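Local coordinates for SusD-like protein BACOVA_02651 (Bacteroides ovatus, PDB 5E75) that binds polysaccharide at the cell surface and probably captures xyloglucan before its transport into the periplasm for degradation, at residues Tyr191-Gly196 / Met425-Arg430. Sequence-based numbering, arbitrary orientation.
Sequences YLARSG and MVTWFR
Ala193 meets Thr427 where the last turn of helix 180-195 packs against helix 421-431, and their CA atoms come within 5.7 Å. The contact joins two helices far apart in sequence within the largely helical fold of a SusD-family protein. The touching group on the threonine is its methyl: CG2 stands 3.5 Å from Ala193 CA and 3.6 Å from Ala193 CB, so it lies against the backbone as well as the side chain of the alanine. The first torsion of Thr427 (chi1 -67°) sets CG2 anti to the backbone N and places OG1 beside that N, where the hydroxyl makes a weak hydrogen bond to Tyr423 O one turn earlier. A water lies 2.9 Å from Ala193 O and 2.8 Å from Thr427 O and can donate to either; with more acceptors around it than protons, a bridge between the backbones is possible rather than certain. Farther along, Ser195 turns back on its own helix: its OG donates to Leu192 O over 2.7 Å, tilted 23° from the carbonyl plane. Gly196 follows, and its O lies 3.3 Å from Arg430 O; both are acceptors, which rules out a direct bond between them. The guanidinium group of Arg430 leads away from Gly196 to a salt bridge with Glu151, tying helix 421-431 to the start of helix 151-168. With only 137 Å² buried in total, direct contact between the segments is small. Its chemistry implies close apolar packing of an alanine and a threonine methyl, with polar linkage limited to a possible water bridge until the backbone hydrogen bond of Arg430 with Asn198 just beyond.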
loop_
_atom_site.group_PDB
_atom_site.type_symbol
_atom_site.label_atom_id
_atom_site.label_comp_id
_atom_site.label_asym_id
_atom_site.label_seq_id
_atom_site.Cartn_x
_atom_site.Cartn_y
_atom_site.Cartn_z
ATOM N N TYR A 191 4.945 -8.895 -12.864
ATOM C CA TYR A 191 4.572 -9.774 -13.969
ATOM C C TYR A 191 3.069 -10.067 -13.969
ATOM O O TYR A 191 2.428 -10.063 -15.027
ATOM C CB TYR A 191 5.373 -11.071 -13.933
ATOM C CG TYR A 191 6.745 -10.975 -14.558
ATOM C CD1 TYR A 191 6.902 -10.604 -15.892
ATOM C CD2 TYR A 191 7.873 -11.245 -13.825
ATOM C CE1 TYR A 191 8.145 -10.517 -16.476
ATOM C CE2 TYR A 191 9.137 -11.177 -14.409
ATOM C CZ TYR A 191 9.251 -10.796 -15.731
ATOM O OH TYR A 191 10.502 -10.719 -16.334
ATOM N N LEU A 192 2.490 -10.310 -12.795
ATOM C CA LEU A 192 1.048 -10.526 -12.738
ATOM C C LEU A 192 0.295 -9.290 -13.222
ATOM O O LEU A 192 -0.678 -9.401 -13.998
ATOM C CB LEU A 192 0.585 -10.926 -11.331
ATOM C CG LEU A 192 -0.922 -11.160 -11.156
ATOM C CD1 LEU A 192 -1.430 -12.301 -12.054
ATOM C CD2 LEU A 192 -1.233 -11.421 -9.700
ATOM N N ALA A 193 0.742 -8.104 -12.794
ATOM C CA ALA A 193 0.098 -6.869 -13.220
ATOM C C ALA A 193 0.224 -6.654 -14.721
ATOM O O ALA A 193 -0.710 -6.179 -15.362
ATOM C CB ALA A 193 0.688 -5.661 -12.459
ATOM N N ARG A 194 1.384 -6.983 -15.292
ATOM C CA ARG A 194 1.574 -6.798 -16.725
ATOM C C ARG A 194 0.755 -7.794 -17.558
ATOM O O ARG A 194 0.330 -7.470 -18.674
ATOM C CB ARG A 194 3.059 -6.884 -17.108
ATOM C CG ARG A 194 3.303 -6.375 -18.529
ATOM C CD ARG A 194 4.763 -6.346 -18.940
ATOM N NE ARG A 194 5.303 -7.681 -19.138
ATOM C CZ ARG A 194 6.511 -7.926 -19.619
ATOM N NH1 ARG A 194 7.300 -6.910 -19.958
ATOM N NH2 ARG A 194 6.911 -9.179 -19.767
ATOM N N SER A 195 0.529 -8.986 -17.009
ATOM C CA SER A 195 -0.021 -10.090 -17.795
ATOM C C SER A 195 -1.309 -9.696 -18.519
ATOM O O SER A 195 -1.474 -10.020 -19.689
ATOM C CB SER A 195 -0.232 -11.342 -16.941
ATOM O OG SER A 195 -1.272 -11.168 -15.992
ATOM N N GLY A 196 -2.209 -8.993 -17.840
ATOM C CA GLY A 196 -3.479 -8.615 -18.437
ATOM C C GLY A 196 -3.588 -7.164 -18.861
ATOM O O GLY A 196 -4.652 -6.710 -19.282
ATOM N N MET A 425 -6.490 -2.327 -7.531
ATOM C CA MET A 425 -7.701 -2.060 -8.300
ATOM C C MET A 425 -7.381 -1.469 -9.677
ATOM O O MET A 425 -8.069 -1.792 -10.645
ATOM C CB MET A 425 -8.667 -1.162 -7.532
ATOM C CG MET A 425 -9.327 -1.874 -6.390
ATOM S SD MET A 425 -10.330 -0.772 -5.404
ATOM C CE MET A 425 -11.011 -1.938 -4.215
ATOM N N VAL A 426 -6.355 -0.624 -9.784
ATOM C CA VAL A 426 -5.959 -0.105 -11.093
ATOM C C VAL A 426 -5.443 -1.235 -11.986
ATOM O O VAL A 426 -5.789 -1.303 -13.175
ATOM C CB VAL A 426 -4.916 1.033 -10.973
ATOM C CG1 VAL A 426 -4.453 1.482 -12.340
ATOM C CG2 VAL A 426 -5.519 2.201 -10.192
ATOM N N THR A 427 -4.618 -2.120 -11.422
ATOM C CA THR A 427 -4.156 -3.287 -12.165
ATOM C C THR A 427 -5.336 -4.104 -12.705
ATOM O O THR A 427 -5.356 -4.487 -13.872
ATOM C CB THR A 427 -3.240 -4.167 -11.311
ATOM O OG1 THR A 427 -2.036 -3.449 -11.046
ATOM C CG2 THR A 427 -2.881 -5.459 -12.018
ATOM N N TRP A 428 -6.318 -4.375 -11.855
ATOM C CA TRP A 428 -7.491 -5.116 -12.297
ATOM C C TRP A 428 -8.279 -4.349 -13.367
ATOM O O TRP A 428 -8.792 -4.963 -14.307
ATOM C CB TRP A 428 -8.388 -5.491 -11.100
ATOM C CG TRP A 428 -7.810 -6.536 -10.205
ATOM C CD1 TRP A 428 -7.119 -7.674 -10.573
ATOM C CD2 TRP A 428 -7.883 -6.570 -8.777
ATOM N NE1 TRP A 428 -6.755 -8.391 -9.456
ATOM C CE2 TRP A 428 -7.208 -7.731 -8.345
ATOM C CE3 TRP A 428 -8.443 -5.716 -7.817
ATOM C CZ2 TRP A 428 -7.085 -8.053 -6.997
ATOM C CZ3 TRP A 428 -8.309 -6.024 -6.490
ATOM C CH2 TRP A 428 -7.631 -7.184 -6.088
ATOM N N PHE A 429 -8.370 -3.021 -13.252
ATOM C CA PHE A 429 -9.062 -2.203 -14.242
ATOM C C PHE A 429 -8.376 -2.247 -15.600
ATOM O O PHE A 429 -9.035 -2.229 -16.647
ATOM C CB PHE A 429 -9.198 -0.759 -13.742
ATOM C CG PHE A 429 -9.548 0.208 -14.821
ATOM C CD1 PHE A 429 -10.843 0.290 -15.301
ATOM C CD2 PHE A 429 -8.574 0.994 -15.399
ATOM C CE1 PHE A 429 -11.151 1.153 -16.333
ATOM C CE2 PHE A 429 -8.886 1.858 -16.425
ATOM C CZ PHE A 429 -10.167 1.936 -16.900
ATOM N N ARG A 430 -7.054 -2.325 -15.595
ATOM C CA ARG A 430 -6.323 -2.424 -16.848
ATOM C C ARG A 430 -6.503 -3.781 -17.527
ATOM O O ARG A 430 -6.277 -3.904 -18.738
ATOM C CB ARG A 430 -4.834 -2.113 -16.618
ATOM C CG ARG A 430 -4.479 -0.667 -16.854
ATOM C CD ARG A 430 -4.272 -0.412 -18.349
ATOM N NE ARG A 430 -3.839 0.944 -18.629
ATOM C CZ ARG A 430 -4.643 1.967 -18.878
ATOM N NH1 ARG A 430 -5.962 1.806 -18.892
ATOM N NH2 ARG A 430 -4.121 3.159 -19.135
HETATM O O HOH W 1 -3.506 -5.695 -15.649
#